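Local coordinates for protein-glutamine gamma-glutamyltransferase 2 (Pagrus major, PDB 1G0D), which acts as a transglutaminase, probably cross-linking proteins by calcium-dependent acyl transfer from peptide-bound glutamine to lysine and other primary amines, at residues G6-V11 and I42-S47; H54-V59 and L110-M115; V613-G618 and V663-D668. One frame throughout, in Å; residues are numbered along the deposited sequence.

Contact 1 of 3, residues G6-V11 and I42-S47; sequences GLIVDV and ITLQCS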
ATOM      1  N   GLY A   6     -42.813  25.528 -15.241  1.00 67.24           N
ATOM      2  CA  GLY A   6     -42.346  26.808 -14.587  1.00 61.20           C
ATOM      3  C   GLY A   6     -42.370  26.821 -13.068  1.00 56.37           C
ATOM      4  O   GLY A   6     -42.030  27.838 -12.444  1.00 57.37           O
ATOM      5  N   LEU A   7     -42.740  25.693 -12.472  1.00 49.12           N
ATOM      6  CA  LEU A   7     -42.837  25.619 -11.038  1.00 43.28           C
ATOM      7  C   LEU A   7     -41.527  25.431 -10.273  1.00 42.37           C
ATOM      8  O   LEU A   7     -41.355  26.035  -9.231  1.00 43.49           O
ATOM      9  CB  LEU A   7     -43.830  24.534 -10.662  1.00 42.02           C
ATOM     10  CG  LEU A   7     -43.745  23.265 -11.500  1.00 47.93           C
ATOM     11  CD1 LEU A   7     -42.445  22.638 -11.263  1.00 55.34           C
ATOM     12  CD2 LEU A   7     -44.734  22.248 -11.068  1.00 52.19           C
ATOM     13  N   ILE A   8     -40.589  24.638 -10.789  1.00 40.94           N
ATOM     14  CA  ILE A   8     -39.328  24.390 -10.068  1.00 40.35           C
ATOM     15  C   ILE A   8     -38.401  25.588  -9.980  1.00 40.00           C
ATOM     16  O   ILE A   8     -37.931  26.101 -10.984  1.00 44.32           O
ATOM     17  CB  ILE A   8     -38.533  23.230 -10.691  1.00 38.89           C
ATOM     18  CG1 ILE A   8     -39.494  22.157 -11.201  1.00 37.37           C
ATOM     19  CG2 ILE A   8     -37.613  22.644  -9.653  1.00 38.06           C
ATOM     20  CD1 ILE A   8     -38.877  20.860 -11.634  1.00 37.55           C
ATOM     21  N   VAL A   9     -38.125  26.044  -8.774  1.00 37.89           N
ATOM     22  CA  VAL A   9     -37.274  27.190  -8.646  1.00 35.74           C
ATOM     23  C   VAL A   9     -35.829  26.773  -8.381  1.00 39.05           C
ATOM     24  O   VAL A   9     -34.895  27.449  -8.819  1.00 46.36           O
ATOM     25  CB  VAL A   9     -37.761  28.102  -7.526  1.00 33.49           C
ATOM     26  CG1 VAL A   9     -36.790  29.209  -7.374  1.00 37.02           C
ATOM     27  CG2 VAL A   9     -39.152  28.663  -7.870  1.00 30.81           C
ATOM     28  N   ASP A  10     -35.638  25.681  -7.656  1.00 38.32           N
ATOM     29  CA  ASP A  10     -34.292  25.158  -7.423  1.00 37.67           C
ATOM     30  C   ASP A  10     -34.321  23.807  -6.752  1.00 32.65           C
ATOM     31  O   ASP A  10     -35.122  23.573  -5.868  1.00 38.22           O
ATOM     32  CB  ASP A  10     -33.393  26.140  -6.638  1.00 43.71           C
ATOM     33  CG  ASP A  10     -33.823  26.342  -5.205  1.00 50.65           C
ATOM     34  OD1 ASP A  10     -33.526  25.479  -4.346  1.00 55.50           O
ATOM     35  OD2 ASP A  10     -34.442  27.391  -4.929  1.00 58.48           O
ATOM     36  N   VAL A  11     -33.504  22.894  -7.250  1.00 25.35           N
ATOM     37  CA  VAL A  11     -33.418  21.594  -6.668  1.00 23.04           C
ATOM     38  C   VAL A  11     -32.368  21.692  -5.545  1.00 23.93           C
ATOM     39  O   VAL A  11     -31.395  22.445  -5.669  1.00 26.77           O
ATOM     40  CB  VAL A  11     -33.007  20.584  -7.718  1.00 19.89           C
ATOM     41  CG1 VAL A  11     -32.908  19.231  -7.107  1.00 25.99           C
ATOM     42  CG2 VAL A  11     -34.042  20.557  -8.826  1.00 20.53           C
ATOM     43  N   ILE A  42     -33.583  14.671  -1.456  1.00 13.98           N
ATOM     44  CA  ILE A  42     -33.315  15.989  -1.993  1.00 18.02           C
ATOM     45  C   ILE A  42     -34.666  16.664  -2.105  1.00 18.52           C
ATOM     46  O   ILE A  42     -35.682  15.992  -1.995  1.00 22.24           O
ATOM     47  CB  ILE A  42     -32.624  15.865  -3.397  1.00 18.87           C
ATOM     48  CG1 ILE A  42     -33.579  15.230  -4.417  1.00 18.09           C
ATOM     49  CG2 ILE A  42     -31.341  14.953  -3.284  1.00 19.15           C
ATOM     50  CD1 ILE A  42     -33.222  15.510  -5.886  1.00 18.92           C
ATOM     51  N   THR A  43     -34.702  17.972  -2.309  1.00 19.22           N
ATOM     52  CA  THR A  43     -35.986  18.663  -2.430  1.00 22.40           C
ATOM     53  C   THR A  43     -36.116  19.507  -3.687  1.00 22.29           C
ATOM     54  O   THR A  43     -35.135  20.001  -4.209  1.00 21.53           O
ATOM     55  CB  THR A  43     -36.223  19.612  -1.274  1.00 23.68           C
ATOM     56  OG1 THR A  43     -34.995  20.287  -0.953  1.00 28.07           O
ATOM     57  CG2 THR A  43     -36.742  18.858  -0.083  1.00 26.12           C
ATOM     58  N   LEU A  44     -37.340  19.660  -4.155  1.00 24.15           N
ATOM     59  CA  LEU A  44     -37.653  20.472  -5.312  1.00 25.01           C
ATOM     60  C   LEU A  44     -38.373  21.664  -4.722  1.00 29.25           C
ATOM     61  O   LEU A  44     -39.509  21.494  -4.260  1.00 27.98           O
ATOM     62  CB  LEU A  44     -38.694  19.805  -6.187  1.00 25.56           C
ATOM     63  CG  LEU A  44     -38.459  18.827  -7.298  1.00 24.93           C
ATOM     64  CD1 LEU A  44     -39.501  19.047  -8.360  1.00 24.55           C
ATOM     65  CD2 LEU A  44     -37.088  19.008  -7.833  1.00 33.62           C
ATOM     66  N   GLN A  45     -37.756  22.849  -4.698  1.00 32.95           N
ATOM     67  CA  GLN A  45     -38.474  24.026  -4.195  1.00 34.00           C
ATOM     68  C   GLN A  45     -39.333  24.546  -5.334  1.00 31.78           C
ATOM     69  O   GLN A  45     -38.821  24.951  -6.368  1.00 31.22           O
ATOM     70  CB  GLN A  45     -37.530  25.125  -3.744  1.00 37.88           C
ATOM     71  CG  GLN A  45     -38.097  25.891  -2.572  1.00 49.83           C
ATOM     72  CD  GLN A  45     -38.056  27.401  -2.774  1.00 59.93           C
ATOM     73  OE1 GLN A  45     -36.999  28.022  -2.616  1.00 63.63           O
ATOM     74  NE2 GLN A  45     -39.212  28.006  -3.119  1.00 68.01           N
ATOM     75  N   CYS A  46     -40.643  24.510  -5.146  1.00 33.08           N
ATOM     76  CA  CYS A  46     -41.581  24.957  -6.163  1.00 33.39           C
ATOM     77  C   CYS A  46     -42.166  26.363  -5.940  1.00 35.35           C
ATOM     78  O   CYS A  46     -42.170  26.903  -4.827  1.00 33.74           O
ATOM     79  CB  CYS A  46     -42.696  23.926  -6.312  1.00 30.89           C
ATOM     80  SG  CYS A  46     -42.094  22.303  -6.854  1.00 33.57           S
ATOM     81  N   SER A  47     -42.637  26.956  -7.035  1.00 37.95           N
ATOM     82  CA  SER A  47     -43.190  28.295  -7.002  1.00 42.02           C
ATOM     83  C   SER A  47     -44.677  28.164  -6.758  1.00 47.88           C
ATOM     84  O   SER A  47     -45.308  29.075  -6.225  1.00 51.33           O
ATOM     85  CB  SER A  47     -42.908  29.032  -8.315  1.00 35.86           C
ATOM     86  OG  SER A  47     -43.540  28.390  -9.401  1.00 36.05           O
TER

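Contact 2 of 3, residues H54-V59 and L110-M115; sequences HHLELV and LAVLVM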
ATOM      1  N   HIS A  54     -50.327  16.586 -14.149  1.00 60.68           N
ATOM      2  CA  HIS A  54     -48.885  16.571 -14.359  1.00 54.80           C
ATOM      3  C   HIS A  54     -48.184  15.754 -13.272  1.00 50.96           C
ATOM      4  O   HIS A  54     -48.543  15.829 -12.099  1.00 52.20           O
ATOM      5  CB  HIS A  54     -48.354  17.998 -14.343  1.00 54.21           C
ATOM      6  CG  HIS A  54     -48.658  18.754 -15.592  1.00 55.34           C
ATOM      7  ND1 HIS A  54     -49.534  18.286 -16.545  1.00 58.21           N
ATOM      8  CD2 HIS A  54     -48.169  19.922 -16.066  1.00 55.89           C
ATOM      9  CE1 HIS A  54     -49.573  19.135 -17.558  1.00 58.84           C
ATOM     10  NE2 HIS A  54     -48.753  20.135 -17.292  1.00 56.39           N
ATOM     11  N   HIS A  55     -47.167  14.991 -13.649  1.00 43.55           N
ATOM     12  CA  HIS A  55     -46.478  14.183 -12.669  1.00 37.98           C
ATOM     13  C   HIS A  55     -44.979  14.287 -12.842  1.00 32.51           C
ATOM     14  O   HIS A  55     -44.525  14.740 -13.866  1.00 27.93           O
ATOM     15  CB  HIS A  55     -46.945  12.731 -12.804  1.00 42.62           C
ATOM     16  CG  HIS A  55     -46.324  11.994 -13.949  1.00 45.14           C
ATOM     17  ND1 HIS A  55     -46.515  12.362 -15.262  1.00 49.38           N
ATOM     18  CD2 HIS A  55     -45.476  10.939 -13.980  1.00 48.09           C
ATOM     19  CE1 HIS A  55     -45.808  11.573 -16.051  1.00 47.58           C
ATOM     20  NE2 HIS A  55     -45.168  10.699 -15.297  1.00 47.12           N
ATOM     21  N   LEU A  56     -44.208  13.886 -11.829  1.00 33.09           N
ATOM     22  CA  LEU A  56     -42.737  13.933 -11.920  1.00 30.12           C
ATOM     23  C   LEU A  56     -42.158  12.641 -12.524  1.00 29.20           C
ATOM     24  O   LEU A  56     -42.700  11.541 -12.355  1.00 25.59           O
ATOM     25  CB  LEU A  56     -42.071  14.187 -10.541  1.00 26.86           C
ATOM     26  CG  LEU A  56     -42.238  15.518  -9.794  1.00 23.61           C
ATOM     27  CD1 LEU A  56     -41.300  15.602  -8.595  1.00 19.99           C
ATOM     28  CD2 LEU A  56     -41.994  16.646 -10.746  1.00 26.46           C
ATOM     29  N   GLU A  57     -41.036  12.815 -13.222  1.00 29.42           N
ATOM     30  CA  GLU A  57     -40.311  11.746 -13.887  1.00 29.06           C
ATOM     31  C   GLU A  57     -38.829  11.956 -13.572  1.00 26.74           C
ATOM     32  O   GLU A  57     -38.335  13.088 -13.578  1.00 25.41           O
ATOM     33  CB  GLU A  57     -40.546  11.846 -15.384  1.00 33.22           C
ATOM     34  CG  GLU A  57     -40.391  10.560 -16.093  1.00 38.75           C
ATOM     35  CD  GLU A  57     -41.572   9.675 -15.849  1.00 44.53           C
ATOM     36  OE1 GLU A  57     -42.659  10.004 -16.357  1.00 48.25           O
ATOM     37  OE2 GLU A  57     -41.424   8.653 -15.142  1.00 52.18           O
ATOM     38  N   LEU A  58     -38.113  10.876 -13.287  1.00 25.51           N
ATOM     39  CA  LEU A  58     -36.686  11.007 -12.961  1.00 22.83           C
ATOM     40  C   LEU A  58     -35.786  10.119 -13.807  1.00 21.30           C
ATOM     41  O   LEU A  58     -35.993   8.906 -13.887  1.00 19.23           O
ATOM     42  CB  LEU A  58     -36.434  10.667 -11.480  1.00 21.06           C
ATOM     43  CG  LEU A  58     -36.386  11.817 -10.467  1.00 19.18           C
ATOM     44  CD1 LEU A  58     -37.762  12.439 -10.412  1.00 18.12           C
ATOM     45  CD2 LEU A  58     -35.954  11.332  -9.086  1.00 15.57           C
ATOM     46  N   VAL A  59     -34.788  10.719 -14.442  1.00 19.85           N
ATOM     47  CA  VAL A  59     -33.850   9.921 -15.207  1.00 19.92           C
ATOM     48  C   VAL A  59     -32.413  10.309 -14.888  1.00 18.04           C
ATOM     49  O   VAL A  59     -32.080  11.487 -14.764  1.00 17.09           O
ATOM     50  CB  VAL A  59     -34.146   9.981 -16.723  1.00 19.25           C
ATOM     51  CG1 VAL A  59     -34.952  11.173 -17.026  1.00 23.46           C
ATOM     52  CG2 VAL A  59     -32.865   9.928 -17.525  1.00 21.06           C
ATOM     53  N   LEU A 110     -28.509  14.185 -12.468  1.00 28.98           N
ATOM     54  CA  LEU A 110     -29.944  13.944 -12.313  1.00 27.15           C
ATOM     55  C   LEU A 110     -30.875  14.908 -13.000  1.00 28.06           C
ATOM     56  O   LEU A 110     -30.858  16.111 -12.730  1.00 27.31           O
ATOM     57  CB  LEU A 110     -30.332  13.934 -10.829  1.00 27.42           C
ATOM     58  CG  LEU A 110     -31.425  12.986 -10.294  1.00 26.77           C
ATOM     59  CD1 LEU A 110     -32.434  13.754  -9.498  1.00 25.73           C
ATOM     60  CD2 LEU A 110     -32.107  12.285 -11.397  1.00 26.63           C
ATOM     61  N   ALA A 111     -31.738  14.349 -13.837  1.00 26.60           N
ATOM     62  CA  ALA A 111     -32.714  15.137 -14.545  1.00 26.90           C
ATOM     63  C   ALA A 111     -34.131  14.880 -14.027  1.00 27.70           C
ATOM     64  O   ALA A 111     -34.696  13.817 -14.283  1.00 31.87           O
ATOM     65  CB  ALA A 111     -32.645  14.823 -16.017  1.00 26.15           C
ATOM     66  N   VAL A 112     -34.710  15.825 -13.287  1.00 27.98           N
ATOM     67  CA  VAL A 112     -36.096  15.669 -12.821  1.00 29.00           C
ATOM     68  C   VAL A 112     -37.047  16.328 -13.879  1.00 28.98           C
ATOM     69  O   VAL A 112     -36.989  17.550 -14.128  1.00 26.04           O
ATOM     70  CB  VAL A 112     -36.275  16.310 -11.380  1.00 28.31           C
ATOM     71  CG1 VAL A 112     -37.750  16.294 -10.944  1.00 27.55           C
ATOM     72  CG2 VAL A 112     -35.416  15.547 -10.369  1.00 24.15           C
ATOM     73  N   LEU A 113     -37.880  15.513 -14.533  1.00 27.87           N
ATOM     74  CA  LEU A 113     -38.812  16.017 -15.547  1.00 29.00           C
ATOM     75  C   LEU A 113     -40.239  16.133 -15.045  1.00 31.02           C
ATOM     76  O   LEU A 113     -40.742  15.219 -14.399  1.00 31.87           O
ATOM     77  CB  LEU A 113     -38.892  15.088 -16.749  1.00 26.25           C
ATOM     78  CG  LEU A 113     -37.839  14.826 -17.810  1.00 28.85           C
ATOM     79  CD1 LEU A 113     -36.666  15.782 -17.781  1.00 29.67           C
ATOM     80  CD2 LEU A 113     -37.401  13.415 -17.567  1.00 28.63           C
ATOM     81  N   VAL A 114     -40.893  17.250 -15.354  1.00 32.38           N
ATOM     82  CA  VAL A 114     -42.306  17.442 -15.015  1.00 33.87           C
ATOM     83  C   VAL A 114     -43.032  17.214 -16.333  1.00 35.15           C
ATOM     84  O   VAL A 114     -42.693  17.831 -17.333  1.00 36.32           O
ATOM     85  CB  VAL A 114     -42.612  18.892 -14.528  1.00 29.91           C
ATOM     86  CG1 VAL A 114     -44.126  19.040 -14.284  1.00 28.08           C
ATOM     87  CG2 VAL A 114     -41.824  19.197 -13.247  1.00 31.85           C
ATOM     88  N   MET A 115     -44.029  16.342 -16.358  1.00 38.22           N
ATOM     89  CA  MET A 115     -44.700  16.100 -17.616  1.00 43.15           C
ATOM     90  C   MET A 115     -46.189  16.099 -17.683  1.00 48.50           C
ATOM     91  O   MET A 115     -46.880  15.767 -16.715  1.00 47.41           O
ATOM     92  CB  MET A 115     -44.261  14.786 -18.175  1.00 44.04           C
ATOM     93  CG  MET A 115     -42.840  14.780 -18.527  1.00 48.17           C
ATOM     94  SD  MET A 115     -42.279  13.143 -18.402  1.00 51.73           S
ATOM     95  CE  MET A 115     -43.871  12.187 -18.593  1.00 50.35           C
TER

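Contact 3 of 3, residues V613-G618 and V663-D668; sequences VPLKGG and VDFDSD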
ATOM      1  N   VAL A 613      30.006  14.662   8.675  1.00 49.38           N
ATOM      2  CA  VAL A 613      30.105  15.335   7.393  1.00 47.65           C
ATOM      3  C   VAL A 613      29.011  16.366   7.372  1.00 46.68           C
ATOM      4  O   VAL A 613      27.999  16.200   8.025  1.00 48.94           O
ATOM      5  CB  VAL A 613      29.783  14.380   6.221  1.00 49.68           C
ATOM      6  CG1 VAL A 613      30.531  14.800   4.990  1.00 51.69           C
ATOM      7  CG2 VAL A 613      30.114  12.954   6.587  1.00 50.83           C
ATOM      8  N   PRO A 614      29.198  17.462   6.642  1.00 47.06           N
ATOM      9  CA  PRO A 614      28.092  18.416   6.644  1.00 46.85           C
ATOM     10  C   PRO A 614      27.066  17.872   5.622  1.00 44.86           C
ATOM     11  O   PRO A 614      27.462  17.204   4.667  1.00 47.36           O
ATOM     12  CB  PRO A 614      28.750  19.705   6.150  1.00 48.89           C
ATOM     13  CG  PRO A 614      29.765  19.205   5.157  1.00 48.38           C
ATOM     14  CD  PRO A 614      30.325  17.937   5.814  1.00 49.32           C
ATOM     15  N   LEU A 615      25.769  18.119   5.820  1.00 39.89           N
ATOM     16  CA  LEU A 615      24.763  17.674   4.850  1.00 33.71           C
ATOM     17  C   LEU A 615      24.230  18.943   4.255  1.00 33.59           C
ATOM     18  O   LEU A 615      23.980  19.917   4.950  1.00 33.99           O
ATOM     19  CB  LEU A 615      23.606  16.929   5.511  1.00 32.95           C
ATOM     20  CG  LEU A 615      23.645  16.635   7.017  1.00 28.64           C
ATOM     21  CD1 LEU A 615      22.269  16.251   7.461  1.00 34.24           C
ATOM     22  CD2 LEU A 615      24.604  15.516   7.301  1.00 26.99           C
ATOM     23  N   LYS A 616      24.086  18.976   2.959  1.00 35.26           N
ATOM     24  CA  LYS A 616      23.554  20.184   2.405  1.00 39.01           C
ATOM     25  C   LYS A 616      22.420  19.781   1.525  1.00 37.74           C
ATOM     26  O   LYS A 616      22.298  18.619   1.149  1.00 38.24           O
ATOM     27  CB  LYS A 616      24.616  20.967   1.630  1.00 46.40           C
ATOM     28  CG  LYS A 616      25.665  20.129   0.926  1.00 52.44           C
ATOM     29  CD  LYS A 616      26.552  21.022   0.041  1.00 60.96           C
ATOM     30  CE  LYS A 616      28.022  20.543   0.000  1.00 66.04           C
ATOM     31  NZ  LYS A 616      28.701  20.533   1.353  1.00 69.07           N
ATOM     32  N   GLY A 617      21.596  20.757   1.191  1.00 38.94           N
ATOM     33  CA  GLY A 617      20.415  20.496   0.394  1.00 38.47           C
ATOM     34  C   GLY A 617      19.293  20.035   1.309  1.00 36.58           C
ATOM     35  O   GLY A 617      18.309  19.457   0.827  1.00 37.86           O
ATOM     36  N   GLY A 618      19.457  20.298   2.616  1.00 33.83           N
ATOM     37  CA  GLY A 618      18.487  19.905   3.626  1.00 29.38           C
ATOM     38  C   GLY A 618      17.115  20.478   3.374  1.00 27.32           C
ATOM     39  O   GLY A 618      16.969  21.689   3.340  1.00 29.67           O
ATOM     40  N   VAL A 663       6.601  14.003   8.679  1.00 17.92           N
ATOM     41  CA  VAL A 663       7.727  14.757   8.186  1.00 17.50           C
ATOM     42  C   VAL A 663       8.874  13.887   7.658  1.00 18.60           C
ATOM     43  O   VAL A 663       9.240  12.843   8.229  1.00 15.52           O
ATOM     44  CB  VAL A 663       8.256  15.709   9.291  1.00 17.66           C
ATOM     45  CG1 VAL A 663       9.396  16.535   8.766  1.00 13.79           C
ATOM     46  CG2 VAL A 663       7.143  16.616   9.755  1.00 19.76           C
ATOM     47  N   ASP A 664       9.408  14.351   6.532  1.00 20.21           N
ATOM     48  CA  ASP A 664      10.532  13.749   5.857  1.00 22.50           C
ATOM     49  C   ASP A 664      11.710  14.748   5.730  1.00 24.23           C
ATOM     50  O   ASP A 664      11.516  15.945   5.520  1.00 24.72           O
ATOM     51  CB  ASP A 664      10.095  13.304   4.468  1.00 22.75           C
ATOM     52  CG  ASP A 664      11.262  12.904   3.601  1.00 26.78           C
ATOM     53  OD1 ASP A 664      11.742  11.750   3.732  1.00 30.69           O
ATOM     54  OD2 ASP A 664      11.712  13.748   2.794  1.00 27.90           O
ATOM     55  N   PHE A 665      12.932  14.251   5.883  1.00 27.93           N
ATOM     56  CA  PHE A 665      14.135  15.079   5.711  1.00 28.58           C
ATOM     57  C   PHE A 665      15.138  14.411   4.770  1.00 26.91           C
ATOM     58  O   PHE A 665      15.523  13.244   4.967  1.00 23.90           O
ATOM     59  CB  PHE A 665      14.850  15.374   7.051  1.00 32.19           C
ATOM     60  CG  PHE A 665      16.203  16.060   6.886  1.00 33.45           C
ATOM     61  CD1 PHE A 665      16.297  17.450   6.748  1.00 36.26           C
ATOM     62  CD2 PHE A 665      17.378  15.310   6.802  1.00 33.67           C
ATOM     63  CE1 PHE A 665      17.548  18.075   6.518  1.00 36.33           C
ATOM     64  CE2 PHE A 665      18.615  15.929   6.577  1.00 31.53           C
ATOM     65  CZ  PHE A 665      18.698  17.306   6.432  1.00 31.17           C
ATOM     66  N   ASP A 666      15.551  15.154   3.743  1.00 27.05           N
ATOM     67  CA  ASP A 666      16.555  14.654   2.809  1.00 29.29           C
ATOM     68  C   ASP A 666      17.719  15.630   2.648  1.00 29.87           C
ATOM     69  O   ASP A 666      17.560  16.857   2.738  1.00 27.24           O
ATOM     70  CB  ASP A 666      15.967  14.337   1.428  1.00 29.23           C
ATOM     71  CG  ASP A 666      16.902  13.455   0.591  1.00 27.89           C
ATOM     72  OD1 ASP A 666      17.001  13.694  -0.631  1.00 31.74           O
ATOM     73  OD2 ASP A 666      17.537  12.526   1.153  1.00 26.36           O
ATOM     74  N   SER A 667      18.892  15.061   2.399  1.00 27.49           N
ATOM     75  CA  SER A 667      20.091  15.849   2.248  1.00 27.33           C
ATOM     76  C   SER A 667      20.978  15.010   1.372  1.00 28.26           C
ATOM     77  O   SER A 667      20.648  13.851   1.119  1.00 29.23           O
ATOM     78  CB  SER A 667      20.745  16.020   3.609  1.00 22.74           C
ATOM     79  OG  SER A 667      21.074  14.741   4.123  1.00 17.63           O
ATOM     80  N   ASP A 668      22.099  15.584   0.932  1.00 28.08           N
ATOM     81  CA  ASP A 668      23.053  14.870   0.071  1.00 30.55           C
ATOM     82  C   ASP A 668      23.600  13.607   0.727  1.00 30.09           C
ATOM     83  O   ASP A 668      23.571  12.538   0.122  1.00 30.22           O
ATOM     84  CB  ASP A 668      24.233  15.776  -0.332  1.00 29.12           C
ATOM     85  CG  ASP A 668      24.995  16.322   0.863  1.00 32.88           C
ATOM     86  OD1 ASP A 668      26.094  16.877   0.650  1.00 35.53           O
ATOM     87  OD2 ASP A 668      24.505  16.209   2.008  1.00 32.97           O
TER
HETATM   88  O   HOH W   1      28.534  16.959   1.794  1.00 40.72           O

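Contact 1 of 3, residues G6-V11 and I42-S47
Leu7 meets Ser47 where the two antiparallel strands part: its carbonyl O takes the backbone N-H of Ser47 (Leu7 O to Ser47 N 2.7 Å) through a distinctly bent bond, with an N-H...O angle of 138°. Around it, the backbone N atoms of Gly6, Leu7 and Ile8 are all hydrogen-bonded to the carboxylate of Glu123, which ties down this end of the chain. Ile8 sends its CG1 branch along the sheet face it shares with Leu44, and the methyls Ile8 CD1 and Leu44 CD1 touch at 3.8 Å. Val9 donates its N-H to the Gln45 carbonyl, Val9 N to Gln45 O 2.7 Å; the bond is nearly straight. One methyl of Val9, CG2, reaches over to Ser47 CB (3.8 Å). Asp10 returns the exchange through its own carbonyl, with Gln45 N to Asp10 O at 3.0 Å. On the opposite face from Ile8 and Leu44, the carboxylate of Asp10 and the amide of Gln45 stand almost at right angles, 87° apart. At Val11 the two methyls divide the work: CG2 lies beside Leu44 CD2 at 3.6 Å, while CG1, placed anti to the backbone N (chi1 180°), reaches Ile42 CD1 at 3.9 Å. The same residue offers its CA hydrogen to the Thr43 carbonyl. Val9 and Asp10 thus both stand opposite the single residue Gln45, shifting the register by one. This is a classic beta bulge, here in the outermost strand 8-12 of one sheet of the N-terminal beta-sandwich domain of transglutaminases.

Contact 2 of 3, residues H54-V59 and L110-M115
His54-Val59 and Leu110-Met115 are neighbouring antiparallel strands of the N-terminal beta-sandwich domain, in the sheet where strand 106-115 lies between 55-62 and 121-133. Three hydrogen-bonded pairs join them by two bonds each: His55 with Met115, Glu57 with Leu113 and Val59 with Ala111. The middle pair is the closest, Leu113 N to Glu57 O measuring 2.6 Å. One face is aliphatic, and its Leu56 and Leu58 pack on strand 92-98: Leu56 crosses Val114, CD2 meeting CG2 at 3.6 Å, and Leu58 CG lies beside Val112 CG2 at 3.9 Å. The other face is mixed, with a polar pair beside Met115. Here the His55 ring donates from NE2 to Glu57 OE1 (2.8 Å), reaching the oxygen from above the carboxylate plane, 40° out of it. The second oxygen of Glu57 forms a salt bridge with Lys74, so the carboxylate is gripped from two sources and is probably kept negative. Met115 extends along this pair from the other strand. Its sulfur rests on the stem of the glutamate, SD to Glu57 CB 3.7 Å, and a turn about the last torsion (chi3 23°) brings the methyl CE obliquely to the His55 ring and within 3.4 Å of Glu57 OE1. Farther along the same face, Val59 crosses Leu113, the methyl CG1 of Val59 meeting Leu113 CD2 at 3.4 Å.

Contact 3 of 3, residues V613-G618 and V663-D668
Lys616 and Asp668 are joined by two hydrogen bonds that use both backbone polar groups of the lysine. Lys616 N donates to the carboxylate oxygen Asp668 OD2 at 3.0 Å, approaching from well above the carboxylate plane (58° out of it), and the amide Asp668 N returns to Lys616 O, also at 3.0 Å. The aspartate folds back to do this because its CG sits between its own N and carbonyl carbon (chi1 58°). A water also bridges the segments, donating to Asp668 OD1 at 2.7 Å and to the carbonyl O of Pro614. The lysine ammonium stays beyond salt-bridge range of the carboxylate; instead, Lys616 CG lies against Asp668 OD1. These bonds sit in the C-terminal Ig-like domain, where 613-618 leads into strand 619-624 and the latter pairs with strand 659-666. Just before strand 619-624, Gly617 adopts a left-handed conformation in which a CB would press on the preceding carbonyl. Gly618 CA then points a hydrogen at Asp666 O (3.3 Å) and approaches the Phe665 ring obliquely, 3.5 Å from Phe665 CE1, too near to admit a side chain comfortably. Leu615 CD1 meets the edge of that ring at CE2 (3.8 Å), and Phe607 and Phe620 pack against it from elsewhere in the domain. Exchanging Phe665 for an alanine would probably open a gap beside Gly618 and rob Leu615 CD1 and both phenylalanine rings of a packing partner. Beyond the ring, Leu615 CB rests on Ser667 CB at 3.6 Å, while the serine hydroxyl bonds to the Leu670 carbonyl.

Overall arrangement
Contacts 1 and 2 belong to the same N-terminal sandwich, one in each of its two sheets, with centres 12 Å apart. Their aliphatic faces meet between the sheets, where Ile8 CD1 packs on Val114 CG2 at 3.7 Å and Leu44 CD1 on Leu56 CD1 at 3.9 Å. Contact 3 lies in the C-terminal Ig-like domain, its centre about 60 Å from that of contact 1 and 62 Å from that of contact 2, and touches neither. Its segment 663-668 instead reaches the catalytic core region through a salt bridge between Asp664 and Arg248 and a hydrogen bond between Asp666 and Tyr247. All three contacts lie away from the active-site residues Cys272, His332 and Asp355.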